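Local coordinates for protein Afp (Microbacterium arborescens, PDB 2YJK) that takes up iron as a Dps protein of the ferritin fold and probably binds it as ferric iron, at residues A69-E74 with Q138-E143; E56-V61 with K110-D115; V28-Q33 with V87-E92. One frame throughout, in Å; residues are numbered along the deposited sequence.

Interaction 1: residues A69-E74 with Q138-E143; sequences ADTAAE and QDVAIE. With OFE (Iron(II) oxide), chain P.
Thr71 keeps OG1 beside the backbone N (chi1 -55°), which puts CG2 anti to it; Val140 CG1 is anti as well (chi1 171°), and these two methyls come together from facing helices. The gap between Thr71 CG2 and Val140 CG1 is 3.9 Å, with the side chains meeting at a slant. Val140 CG1 also lies 4.2 Å from Ala72 CA. Glu143, extended beyond CG, brings OE2 to 4.0 Å from the same Thr71 methyl, crossing it at about a right angle. The polar ends look to other partners: Thr71 OG1 bonds to Asp67 O one turn earlier, and Glu143 OE1 forms a salt bridge with Arg146 of a third subunit. The segments run nearly antiparallel, at 172°, with axes 10.2 Å apart, as helices 51-78 and 135-156 pack in the ferritin four-helix bundle. On another face of 69-74, Asp70 and Glu74, one turn apart, reach an iron at the subunit interface, as at Dps ferroxidase centres. Glu74 OE2 is 2.2 Å from the iron and Asp70 OD2 2.6 Å from it, while His43 NE2 of a second subunit completes the set. Asp70 is gripped further by that subunit, its OD1 paired with Lys40 and its OD2 bonded to Trp44 NE1. An alanine here removes the carboxylate and would probably leave the iron short of a ligand, Lys40 of the second subunit with one carboxylate partner fewer, and Trp44 NE1 of that subunit without its acceptor. Ala72 and Ala73, also on this helix, pack against Val29 of helix 15-45.

Interaction 2: residues E56-V61 with K110-D115; sequences ELLDSV and KAIVSD. With OFE (Iron(II) oxide), chain B.
Leu58 and Ile112 form the nearest backbone pair, their CA atoms 8.9 Å apart, a spacing that leaves the two helices to meet through side chains. Ile112 points at helix 51-78 and meets it with both of its branches. Its CG1 lies 3.9 Å from Leu58 CD2, the two chains passing at a slant. A chi1 of -68° sets CG1 beside the backbone N and leaves CG2 anti to it, where Ile112 CG2 faces Val61 CG1 at a looser 4.5 Å. Leu58 and Val61, one turn apart, thus share a single isoleucine, and the contact is wholly apolar and buried.

The neighbouring Asp59 faces elsewhere, toward the iron oxide group in a pocket with Lys40 and His43. Asp59 OD2 comes to 2.6 Å from the oxide oxygen, but its distance to the iron is 3.9 Å, so this carboxylate meets the oxide rather than the metal. Asp59 OD1 forms a salt bridge with Lys40 NZ, so each carboxylate oxygen has its own partner. A water ligand is bound to the iron, its O at 2.4 Å. Leu58 comes within about 4 Å of the side chain of His43, an iron-binding residue, so the apolar contact borders the iron pocket.

In the four-helix bundle of the ferritin fold, helix 15-45 closes one side of the contact, with Ala42 against both Leu58 and Ile112 and Leu35 against Val61, while Leu155 of helix 135-156 touches Val61 and Ile112.

Interaction 3: residues V28-Q33 with V87-E92; sequences VVHKMQ and VSTMAE
Met90 lays its thioether against Gln33, with SD 3.7 Å from Gln33 CG, the two side chains crossing at about a right angle. Its CG anti to the backbone N (chi1 174°) carries the chain out from the short helix, and the bend at chi3 (79°) turns the terminal methyl aside, leaving SD nearer than CE to Gln33 CG. On the way Met90 CG passes 3.9 Å from His30 O. Beside it, the Thr89 methyl approaches the imidazole obliquely, CG2 being 4.0 Å from His30 NE2.

The polar ends are held by a second shell. Asp84 serves both partners of the last pair: its backbone O accepts from His30 NE2, and its OD2 bonds to Thr89 OG1. The amide of Gln33 is held by Gln66, whose OE1 accepts from Gln33 NE2.

The helices cross almost perpendicularly, at -94°, with axes 9.6 Å apart, the arrangement of the short extra helix that Dps proteins carry in the long connection between the second and third bundle helices. Met90 packs also on Val37 of a second subunit, so helix 87-92 lies between helix 15-45 of its own chain and that neighbour, while Met32 and Gln33 touch helix 51-78 at Ala69.

In the fold
Along the chain the six segments come as 28-33, 56-61, 69-74, 87-92, 110-115 and 138-143, so the contacts interlock. Interactions 1 and 2 share helix 51-78 but lie on opposite sides of the chain's centre, their centres about 20 Å apart. Interaction 3 touches interaction 1 directly, helix 15-45 against helix 51-78, with centres about 15 Å apart; its centre is about 17 Å from that of interaction 2, though their nearest atoms are about 5 Å apart. Together they use all four bundle helices and the short helix 87-92. Helix 51-78 thus meets an iron group at two places, giving Asp70 and Glu74 to one site and Asp59 to another; interactions 1 and 3 both border the second subunit.

Interaction 1: residues A69-E74 with Q138-E143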
ATOM      1  N   ALA C  69       6.012  13.668 -22.815  1.00 26.09           N
ATOM      2  CA  ALA C  69       5.705  15.055 -23.227  1.00 26.61           C
ATOM      3  C   ALA C  69       6.042  15.985 -22.051  1.00 26.14           C
ATOM      4  O   ALA C  69       6.739  17.010 -22.219  1.00 25.32           O
ATOM      5  CB  ALA C  69       4.203  15.204 -23.661  1.00 24.76           C
ATOM      6  N   ASP C  70       5.616  15.594 -20.851  1.00 25.25           N
ATOM      7  CA  ASP C  70       5.922  16.399 -19.639  1.00 27.93           C
ATOM      8  C   ASP C  70       7.371  16.555 -19.302  1.00 26.41           C
ATOM      9  O   ASP C  70       7.763  17.625 -18.896  1.00 26.51           O
ATOM     10  CB  ASP C  70       5.380  15.809 -18.367  1.00 27.44           C
ATOM     11  CG  ASP C  70       4.045  16.303 -18.082  1.00 40.47           C
ATOM     12  OD1 ASP C  70       3.196  15.651 -18.782  1.00 42.79           O
ATOM     13  OD2 ASP C  70       3.866  17.325 -17.243  1.00 41.96           O
ATOM     14  N   THR C  71       8.129  15.467 -19.387  1.00 25.67           N
ATOM     15  CA  THR C  71       9.574  15.546 -19.116  1.00 27.43           C
ATOM     16  C   THR C  71      10.280  16.453 -20.156  1.00 26.78           C
ATOM     17  O   THR C  71      11.226  17.164 -19.820  1.00 26.62           O
ATOM     18  CB  THR C  71      10.192  14.150 -19.202  1.00 29.45           C
ATOM     19  OG1 THR C  71       9.469  13.284 -18.314  1.00 31.27           O
ATOM     20  CG2 THR C  71      11.634  14.180 -18.712  1.00 30.36           C
ATOM     21  N   ALA C  72       9.859  16.372 -21.413  1.00 23.96           N
ATOM     22  CA  ALA C  72      10.531  17.154 -22.444  1.00 23.68           C
ATOM     23  C   ALA C  72      10.133  18.614 -22.211  1.00 24.43           C
ATOM     24  O   ALA C  72      10.988  19.513 -22.199  1.00 25.44           O
ATOM     25  CB  ALA C  72      10.165  16.663 -23.877  1.00 23.13           C
ATOM     26  N   ALA C  73       8.837  18.847 -21.945  1.00 23.42           N
ATOM     27  CA  ALA C  73       8.334  20.227 -21.793  1.00 24.36           C
ATOM     28  C   ALA C  73       9.022  20.890 -20.624  1.00 25.54           C
ATOM     29  O   ALA C  73       9.435  22.071 -20.675  1.00 26.14           O
ATOM     30  CB  ALA C  73       6.775  20.226 -21.607  1.00 21.47           C
ATOM     31  N   GLU C  74       9.184  20.132 -19.553  1.00 25.31           N
ATOM     32  CA  GLU C  74       9.617  20.771 -18.326  1.00 26.96           C
ATOM     33  C   GLU C  74      11.094  21.000 -18.364  1.00 25.90           C
ATOM     34  O   GLU C  74      11.609  21.898 -17.714  1.00 26.69           O
ATOM     35  CB  GLU C  74       9.170  19.956 -17.096  1.00 26.50           C
ATOM     36  CG  GLU C  74       7.601  20.009 -17.023  1.00 31.83           C
ATOM     37  CD  GLU C  74       7.011  19.457 -15.727  1.00 39.00           C
ATOM     38  OE1 GLU C  74       7.732  18.773 -14.935  1.00 38.81           O
ATOM     39  OE2 GLU C  74       5.802  19.724 -15.490  1.00 43.40           O
ATOM     40  N   GLN C 138      20.255  16.106 -23.626  1.00 29.73           N
ATOM     41  CA  GLN C 138      20.449  14.958 -24.517  1.00 28.91           C
ATOM     42  C   GLN C 138      19.945  13.719 -23.787  1.00 27.99           C
ATOM     43  O   GLN C 138      19.259  12.871 -24.361  1.00 27.03           O
ATOM     44  CB  GLN C 138      21.906  14.801 -24.960  1.00 28.75           C
ATOM     45  CG  GLN C 138      22.112  13.576 -25.830  1.00 28.98           C
ATOM     46  CD  GLN C 138      23.575  13.219 -26.034  1.00 33.39           C
ATOM     47  OE1 GLN C 138      24.278  13.002 -25.084  1.00 34.13           O
ATOM     48  NE2 GLN C 138      24.025  13.152 -27.275  1.00 31.12           N
ATOM     49  N   ASP C 139      20.268  13.638 -22.497  1.00 30.09           N
ATOM     50  CA  ASP C 139      19.831  12.537 -21.651  1.00 30.72           C
ATOM     51  C   ASP C 139      18.300  12.414 -21.579  1.00 29.07           C
ATOM     52  O   ASP C 139      17.745  11.292 -21.521  1.00 28.04           O
ATOM     53  CB  ASP C 139      20.449  12.709 -20.256  1.00 33.03           C
ATOM     54  CG  ASP C 139      20.152  11.526 -19.324  1.00 39.04           C
ATOM     55  OD1 ASP C 139      20.778  10.437 -19.522  1.00 48.22           O
ATOM     56  OD2 ASP C 139      19.328  11.678 -18.376  1.00 41.68           O
ATOM     57  N   VAL C 140      17.603  13.541 -21.600  1.00 28.27           N
ATOM     58  CA  VAL C 140      16.152  13.500 -21.612  1.00 28.03           C
ATOM     59  C   VAL C 140      15.725  12.805 -22.905  1.00 28.36           C
ATOM     60  O   VAL C 140      14.796  11.955 -22.883  1.00 26.09           O
ATOM     61  CB  VAL C 140      15.478  14.938 -21.503  1.00 28.00           C
ATOM     62  CG1 VAL C 140      14.007  14.825 -21.733  1.00 27.64           C
ATOM     63  CG2 VAL C 140      15.668  15.497 -20.082  1.00 27.85           C
ATOM     64  N   ALA C 141      16.372  13.174 -24.020  1.00 28.22           N
ATOM     65  CA  ALA C 141      15.990  12.618 -25.347  1.00 27.86           C
ATOM     66  C   ALA C 141      16.309  11.152 -25.375  1.00 27.04           C
ATOM     67  O   ALA C 141      15.508  10.337 -25.827  1.00 26.59           O
ATOM     68  CB  ALA C 141      16.723  13.329 -26.487  1.00 27.58           C
ATOM     69  N   ILE C 142      17.463  10.796 -24.824  1.00 27.44           N
ATOM     70  CA  ILE C 142      17.834   9.385 -24.718  1.00 27.88           C
ATOM     71  C   ILE C 142      16.837   8.564 -23.895  1.00 27.02           C
ATOM     72  O   ILE C 142      16.409   7.463 -24.313  1.00 24.84           O
ATOM     73  CB  ILE C 142      19.272   9.187 -24.171  1.00 27.26           C
ATOM     74  CG1 ILE C 142      20.289   9.510 -25.287  1.00 28.31           C
ATOM     75  CG2 ILE C 142      19.439   7.737 -23.789  1.00 28.50           C
ATOM     76  CD1 ILE C 142      21.745   9.798 -24.765  1.00 28.68           C
ATOM     77  N   GLU C 143      16.479   9.080 -22.714  1.00 27.69           N
ATOM     78  CA  GLU C 143      15.553   8.368 -21.851  1.00 28.47           C
ATOM     79  C   GLU C 143      14.173   8.178 -22.583  1.00 27.01           C
ATOM     80  O   GLU C 143      13.605   7.088 -22.577  1.00 24.78           O
ATOM     81  CB  GLU C 143      15.387   9.139 -20.543  1.00 30.35           C
ATOM     82  CG  GLU C 143      14.216   8.665 -19.630  1.00 39.00           C
ATOM     83  CD  GLU C 143      13.983   9.682 -18.502  1.00 48.88           C
ATOM     84  OE1 GLU C 143      14.877   9.805 -17.653  1.00 50.36           O
ATOM     85  OE2 GLU C 143      12.940  10.387 -18.497  1.00 52.02           O
TER
HETATM   86 FE   OFE P1159       4.379  18.196 -14.879  1.00 41.44          FE
HETATM   87  O   OFE P1159       2.913  16.619 -14.666  0.50 15.89           O

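Interaction 2: residues E56-V61 with K110-D115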
ATOM      1  N   GLU C  56      -5.747  -2.286 -23.826  1.00 29.99           N
ATOM      2  CA  GLU C  56      -4.922  -2.032 -22.649  1.00 32.19           C
ATOM      3  C   GLU C  56      -3.513  -1.610 -22.949  1.00 30.70           C
ATOM      4  O   GLU C  56      -3.017  -0.686 -22.305  1.00 29.60           O
ATOM      5  CB  GLU C  56      -4.921  -3.229 -21.703  1.00 33.37           C
ATOM      6  CG  GLU C  56      -6.294  -3.460 -21.098  1.00 42.07           C
ATOM      7  CD  GLU C  56      -6.231  -4.092 -19.706  1.00 56.76           C
ATOM      8  OE1 GLU C  56      -5.252  -4.867 -19.425  1.00 61.07           O
ATOM      9  OE2 GLU C  56      -7.170  -3.819 -18.899  1.00 61.31           O
ATOM     10  N   LEU C  57      -2.870  -2.261 -23.928  1.00 30.10           N
ATOM     11  CA  LEU C  57      -1.545  -1.817 -24.392  1.00 30.54           C
ATOM     12  C   LEU C  57      -1.544  -0.347 -24.892  1.00 30.39           C
ATOM     13  O   LEU C  57      -0.642   0.434 -24.547  1.00 30.27           O
ATOM     14  CB  LEU C  57      -0.977  -2.759 -25.472  1.00 30.37           C
ATOM     15  CG  LEU C  57       0.341  -2.352 -26.138  1.00 32.37           C
ATOM     16  CD1 LEU C  57       1.418  -2.283 -25.026  1.00 32.40           C
ATOM     17  CD2 LEU C  57       0.737  -3.456 -27.158  1.00 32.17           C
ATOM     18  N   LEU C  58      -2.524   0.023 -25.717  1.00 29.74           N
ATOM     19  CA  LEU C  58      -2.645   1.403 -26.150  1.00 29.60           C
ATOM     20  C   LEU C  58      -2.800   2.366 -24.968  1.00 30.15           C
ATOM     21  O   LEU C  58      -2.158   3.382 -24.937  1.00 31.17           O
ATOM     22  CB  LEU C  58      -3.803   1.560 -27.138  1.00 29.16           C
ATOM     23  CG  LEU C  58      -3.607   0.997 -28.551  1.00 32.08           C
ATOM     24  CD1 LEU C  58      -4.953   0.977 -29.353  1.00 31.07           C
ATOM     25  CD2 LEU C  58      -2.605   1.840 -29.288  1.00 31.71           C
ATOM     26  N   ASP C  59      -3.606   2.051 -23.959  1.00 31.86           N
ATOM     27  CA  ASP C  59      -3.675   2.924 -22.776  1.00 32.86           C
ATOM     28  C   ASP C  59      -2.277   3.134 -22.145  1.00 32.30           C
ATOM     29  O   ASP C  59      -1.953   4.213 -21.637  1.00 31.03           O
ATOM     30  CB  ASP C  59      -4.663   2.402 -21.722  1.00 33.10           C
ATOM     31  CG  ASP C  59      -5.730   3.454 -21.360  1.00 38.88           C
ATOM     32  OD1 ASP C  59      -5.699   4.594 -21.906  1.00 42.03           O
ATOM     33  OD2 ASP C  59      -6.647   3.150 -20.561  1.00 47.00           O
ATOM     34  N   SER C  60      -1.449   2.101 -22.182  1.00 31.19           N
ATOM     35  CA  SER C  60      -0.170   2.212 -21.530  1.00 31.83           C
ATOM     36  C   SER C  60       0.831   3.016 -22.386  1.00 30.78           C
ATOM     37  O   SER C  60       1.604   3.815 -21.849  1.00 29.68           O
ATOM     38  CB  SER C  60       0.253   0.830 -21.016  1.00 32.08           C
ATOM     39  OG  SER C  60       1.464   0.483 -21.582  1.00 38.63           O
ATOM     40  N   VAL C  61       0.662   2.958 -23.714  1.00 30.29           N
ATOM     41  CA  VAL C  61       1.394   3.817 -24.678  1.00 30.49           C
ATOM     42  C   VAL C  61       1.052   5.306 -24.482  1.00 28.47           C
ATOM     43  O   VAL C  61       1.915   6.152 -24.522  1.00 28.70           O
ATOM     44  CB  VAL C  61       1.120   3.380 -26.175  1.00 29.92           C
ATOM     45  CG1 VAL C  61       1.470   4.446 -27.210  1.00 33.28           C
ATOM     46  CG2 VAL C  61       1.819   1.980 -26.501  1.00 31.94           C
ATOM     47  N   LYS C 110      -0.670  -0.556 -36.809  1.00 30.82           N
ATOM     48  CA  LYS C 110       0.072   0.104 -37.912  1.00 32.16           C
ATOM     49  C   LYS C 110       0.012   1.608 -37.856  1.00 30.71           C
ATOM     50  O   LYS C 110       1.037   2.274 -38.053  1.00 30.17           O
ATOM     51  CB  LYS C 110      -0.370  -0.349 -39.337  1.00 33.74           C
ATOM     52  CG  LYS C 110      -0.140  -1.819 -39.620  1.00 37.05           C
ATOM     53  CD  LYS C 110      -0.814  -2.228 -40.948  1.00 45.24           C
ATOM     54  CE  LYS C 110      -0.298  -3.606 -41.408  1.00 52.35           C
ATOM     55  NZ  LYS C 110      -1.324  -4.389 -42.222  1.00 56.54           N
ATOM     56  N   ALA C 111      -1.183   2.161 -37.630  1.00 30.02           N
ATOM     57  CA  ALA C 111      -1.317   3.642 -37.588  1.00 30.67           C
ATOM     58  C   ALA C 111      -0.420   4.213 -36.466  1.00 30.90           C
ATOM     59  O   ALA C 111       0.225   5.248 -36.653  1.00 32.45           O
ATOM     60  CB  ALA C 111      -2.772   4.052 -37.358  1.00 29.88           C
ATOM     61  N   ILE C 112      -0.424   3.564 -35.296  1.00 29.59           N
ATOM     62  CA  ILE C 112       0.336   4.063 -34.109  1.00 30.09           C
ATOM     63  C   ILE C 112       1.873   3.872 -34.263  1.00 29.74           C
ATOM     64  O   ILE C 112       2.646   4.743 -33.888  1.00 28.85           O
ATOM     65  CB  ILE C 112      -0.155   3.393 -32.767  1.00 28.88           C
ATOM     66  CG1 ILE C 112      -1.585   3.848 -32.413  1.00 29.51           C
ATOM     67  CG2 ILE C 112       0.801   3.641 -31.584  1.00 28.41           C
ATOM     68  CD1 ILE C 112      -1.684   5.302 -32.082  1.00 28.72           C
ATOM     69  N   VAL C 113       2.299   2.751 -34.850  1.00 29.74           N
ATOM     70  CA  VAL C 113       3.710   2.600 -35.215  1.00 30.73           C
ATOM     71  C   VAL C 113       4.151   3.674 -36.203  1.00 31.82           C
ATOM     72  O   VAL C 113       5.244   4.213 -36.074  1.00 31.06           O
ATOM     73  CB  VAL C 113       4.058   1.152 -35.709  1.00 30.96           C
ATOM     74  CG1 VAL C 113       5.514   1.025 -36.189  1.00 31.43           C
ATOM     75  CG2 VAL C 113       3.790   0.193 -34.584  1.00 28.60           C
ATOM     76  N   SER C 114       3.328   3.988 -37.187  1.00 33.23           N
ATOM     77  CA  SER C 114       3.660   5.098 -38.072  1.00 34.52           C
ATOM     78  C   SER C 114       3.890   6.417 -37.300  1.00 35.23           C
ATOM     79  O   SER C 114       4.944   7.075 -37.523  1.00 34.85           O
ATOM     80  CB  SER C 114       2.581   5.237 -39.140  1.00 36.39           C
ATOM     81  OG  SER C 114       2.790   6.398 -39.899  1.00 40.54           O
ATOM     82  N   ASP C 115       2.955   6.803 -36.399  1.00 33.97           N
ATOM     83  CA  ASP C 115       3.113   8.021 -35.566  1.00 34.76           C
ATOM     84  C   ASP C 115       4.385   7.841 -34.634  1.00 34.32           C
ATOM     85  O   ASP C 115       5.236   8.737 -34.519  1.00 34.86           O
ATOM     86  CB  ASP C 115       1.832   8.345 -34.710  1.00 34.99           C
ATOM     87  CG  ASP C 115       0.458   8.590 -35.585  1.00 42.05           C
ATOM     88  OD1 ASP C 115       0.361   8.340 -36.872  1.00 41.65           O
ATOM     89  OD2 ASP C 115      -0.579   9.021 -34.908  1.00 44.26           O
TER
HETATM   90 FE   OFE B1159     -10.367   3.891 -21.469  1.00 44.33          FE
HETATM   91  O   OFE B1159      -8.560   4.814 -20.032  0.50 26.15           O
HETATM   92  O   HOH W   1     -10.653   1.681 -20.680  1.00 33.39           O

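Interaction 3: residues V28-Q33 with V87-E92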
ATOM      1  N   VAL C  28       9.576  17.038 -30.101  1.00 29.64           N
ATOM      2  CA  VAL C  28       9.243  15.923 -29.204  1.00 27.76           C
ATOM      3  C   VAL C  28       7.990  16.164 -28.359  1.00 28.09           C
ATOM      4  O   VAL C  28       7.101  15.291 -28.275  1.00 29.18           O
ATOM      5  CB  VAL C  28      10.475  15.554 -28.347  1.00 27.08           C
ATOM      6  CG1 VAL C  28      10.158  14.407 -27.380  1.00 26.05           C
ATOM      7  CG2 VAL C  28      11.651  15.152 -29.267  1.00 27.78           C
ATOM      8  N   VAL C  29       7.903  17.319 -27.706  1.00 27.28           N
ATOM      9  CA  VAL C  29       6.741  17.641 -26.923  1.00 25.69           C
ATOM     10  C   VAL C  29       5.489  17.523 -27.816  1.00 26.30           C
ATOM     11  O   VAL C  29       4.469  16.925 -27.383  1.00 25.38           O
ATOM     12  CB  VAL C  29       6.793  19.083 -26.302  1.00 26.02           C
ATOM     13  CG1 VAL C  29       5.446  19.420 -25.659  1.00 22.53           C
ATOM     14  CG2 VAL C  29       7.913  19.174 -25.227  1.00 22.67           C
ATOM     15  N   HIS C  30       5.546  18.091 -29.024  1.00 24.88           N
ATOM     16  CA  HIS C  30       4.333  18.108 -29.871  1.00 27.67           C
ATOM     17  C   HIS C  30       3.912  16.701 -30.338  1.00 26.92           C
ATOM     18  O   HIS C  30       2.721  16.383 -30.350  1.00 27.83           O
ATOM     19  CB  HIS C  30       4.493  18.985 -31.132  1.00 25.80           C
ATOM     20  CG  HIS C  30       4.525  20.456 -30.873  1.00 30.93           C
ATOM     21  ND1 HIS C  30       5.278  21.322 -31.647  1.00 37.82           N
ATOM     22  CD2 HIS C  30       3.907  21.225 -29.947  1.00 32.53           C
ATOM     23  CE1 HIS C  30       5.088  22.566 -31.225  1.00 37.69           C
ATOM     24  NE2 HIS C  30       4.283  22.528 -30.179  1.00 37.79           N
ATOM     25  N   LYS C  31       4.878  15.882 -30.743  1.00 26.62           N
ATOM     26  CA  LYS C  31       4.535  14.523 -31.208  1.00 27.32           C
ATOM     27  C   LYS C  31       4.111  13.596 -30.075  1.00 27.65           C
ATOM     28  O   LYS C  31       3.229  12.770 -30.249  1.00 29.20           O
ATOM     29  CB  LYS C  31       5.694  13.920 -31.990  1.00 25.09           C
ATOM     30  CG  LYS C  31       5.933  14.711 -33.326  1.00 29.03           C
ATOM     31  CD  LYS C  31       6.777  13.938 -34.238  1.00 32.16           C
ATOM     32  CE  LYS C  31       6.624  14.464 -35.743  1.00 38.28           C
ATOM     33  NZ  LYS C  31       7.070  15.867 -35.817  1.00 37.09           N
ATOM     34  N   MET C  32       4.735  13.736 -28.921  1.00 27.21           N
ATOM     35  CA  MET C  32       4.317  12.960 -27.759  1.00 26.75           C
ATOM     36  C   MET C  32       2.926  13.335 -27.267  1.00 27.35           C
ATOM     37  O   MET C  32       2.185  12.486 -26.859  1.00 26.08           O
ATOM     38  CB  MET C  32       5.302  13.149 -26.672  1.00 26.48           C
ATOM     39  CG  MET C  32       6.638  12.344 -26.894  1.00 31.72           C
ATOM     40  SD  MET C  32       6.404  10.562 -27.289  1.00 38.58           S
ATOM     41  CE  MET C  32       7.014  10.589 -28.914  1.00 36.93           C
ATOM     42  N   GLN C  33       2.582  14.621 -27.292  1.00 28.02           N
ATOM     43  CA  GLN C  33       1.309  15.073 -26.822  1.00 27.97           C
ATOM     44  C   GLN C  33       0.229  14.689 -27.863  1.00 28.78           C
ATOM     45  O   GLN C  33      -0.906  14.363 -27.444  1.00 28.11           O
ATOM     46  CB  GLN C  33       1.350  16.608 -26.571  1.00 28.53           C
ATOM     47  CG  GLN C  33       0.143  17.204 -25.879  1.00 30.36           C
ATOM     48  CD  GLN C  33      -0.123  16.566 -24.507  1.00 33.88           C
ATOM     49  OE1 GLN C  33      -1.045  15.752 -24.366  1.00 39.01           O
ATOM     50  NE2 GLN C  33       0.678  16.916 -23.511  1.00 29.65           N
ATOM     51  N   VAL C  87      -3.511  23.191 -28.272  1.00 31.82           N
ATOM     52  CA  VAL C  87      -4.129  22.352 -29.287  1.00 32.43           C
ATOM     53  C   VAL C  87      -3.900  22.881 -30.729  1.00 34.28           C
ATOM     54  O   VAL C  87      -3.530  22.115 -31.647  1.00 35.36           O
ATOM     55  CB  VAL C  87      -5.646  22.247 -29.018  1.00 32.90           C
ATOM     56  CG1 VAL C  87      -6.342  21.596 -30.175  1.00 33.18           C
ATOM     57  CG2 VAL C  87      -5.892  21.440 -27.707  1.00 27.14           C
ATOM     58  N   SER C  88      -4.082  24.172 -30.929  1.00 35.54           N
ATOM     59  CA  SER C  88      -4.000  24.743 -32.307  1.00 38.00           C
ATOM     60  C   SER C  88      -2.605  24.568 -32.924  1.00 38.35           C
ATOM     61  O   SER C  88      -2.488  24.081 -34.040  1.00 39.41           O
ATOM     62  CB  SER C  88      -4.410  26.210 -32.321  1.00 38.92           C
ATOM     63  OG  SER C  88      -3.527  26.966 -31.488  1.00 40.65           O
ATOM     64  N   THR C  89      -1.565  24.901 -32.161  1.00 37.93           N
ATOM     65  CA  THR C  89      -0.183  24.781 -32.565  1.00 38.07           C
ATOM     66  C   THR C  89       0.194  23.305 -32.831  1.00 39.12           C
ATOM     67  O   THR C  89       0.780  22.965 -33.896  1.00 39.17           O
ATOM     68  CB  THR C  89       0.722  25.374 -31.434  1.00 38.72           C
ATOM     69  OG1 THR C  89       0.271  26.692 -31.103  1.00 35.99           O
ATOM     70  CG2 THR C  89       2.234  25.486 -31.848  1.00 38.09           C
ATOM     71  N   MET C  90      -0.122  22.450 -31.854  1.00 38.07           N
ATOM     72  CA  MET C  90       0.069  20.999 -31.965  1.00 38.91           C
ATOM     73  C   MET C  90      -0.555  20.349 -33.202  1.00 38.82           C
ATOM     74  O   MET C  90       0.090  19.546 -33.852  1.00 38.72           O
ATOM     75  CB  MET C  90      -0.409  20.289 -30.678  1.00 38.06           C
ATOM     76  CG  MET C  90      -0.374  18.768 -30.800  1.00 40.61           C
ATOM     77  SD  MET C  90      -0.964  17.948 -29.338  1.00 42.56           S
ATOM     78  CE  MET C  90      -2.766  18.086 -29.509  1.00 40.42           C
ATOM     79  N   ALA C  91      -1.811  20.679 -33.499  1.00 39.74           N
ATOM     80  CA  ALA C  91      -2.485  20.301 -34.750  1.00 40.65           C
ATOM     81  C   ALA C  91      -1.750  20.774 -36.020  1.00 43.36           C
ATOM     82  O   ALA C  91      -1.629  19.993 -37.004  1.00 43.24           O
ATOM     83  CB  ALA C  91      -3.895  20.837 -34.787  1.00 39.89           C
ATOM     84  N   GLU C  92      -1.275  22.028 -36.020  1.00 43.89           N
ATOM     85  CA  GLU C  92      -0.457  22.523 -37.141  1.00 45.66           C
ATOM     86  C   GLU C  92       0.860  21.753 -37.321  1.00 43.89           C
ATOM     87  O   GLU C  92       1.336  21.687 -38.412  1.00 42.84           O
ATOM     88  CB  GLU C  92      -0.095  24.006 -36.971  1.00 47.18           C
ATOM     89  CG  GLU C  92      -1.197  25.020 -37.319  1.00 55.62           C
ATOM     90  CD  GLU C  92      -1.074  26.351 -36.518  1.00 64.31           C
ATOM     91  OE1 GLU C  92      -0.042  26.571 -35.813  1.00 66.58           O
ATOM     92  OE2 GLU C  92      -2.012  27.189 -36.594  1.00 66.49           O
TER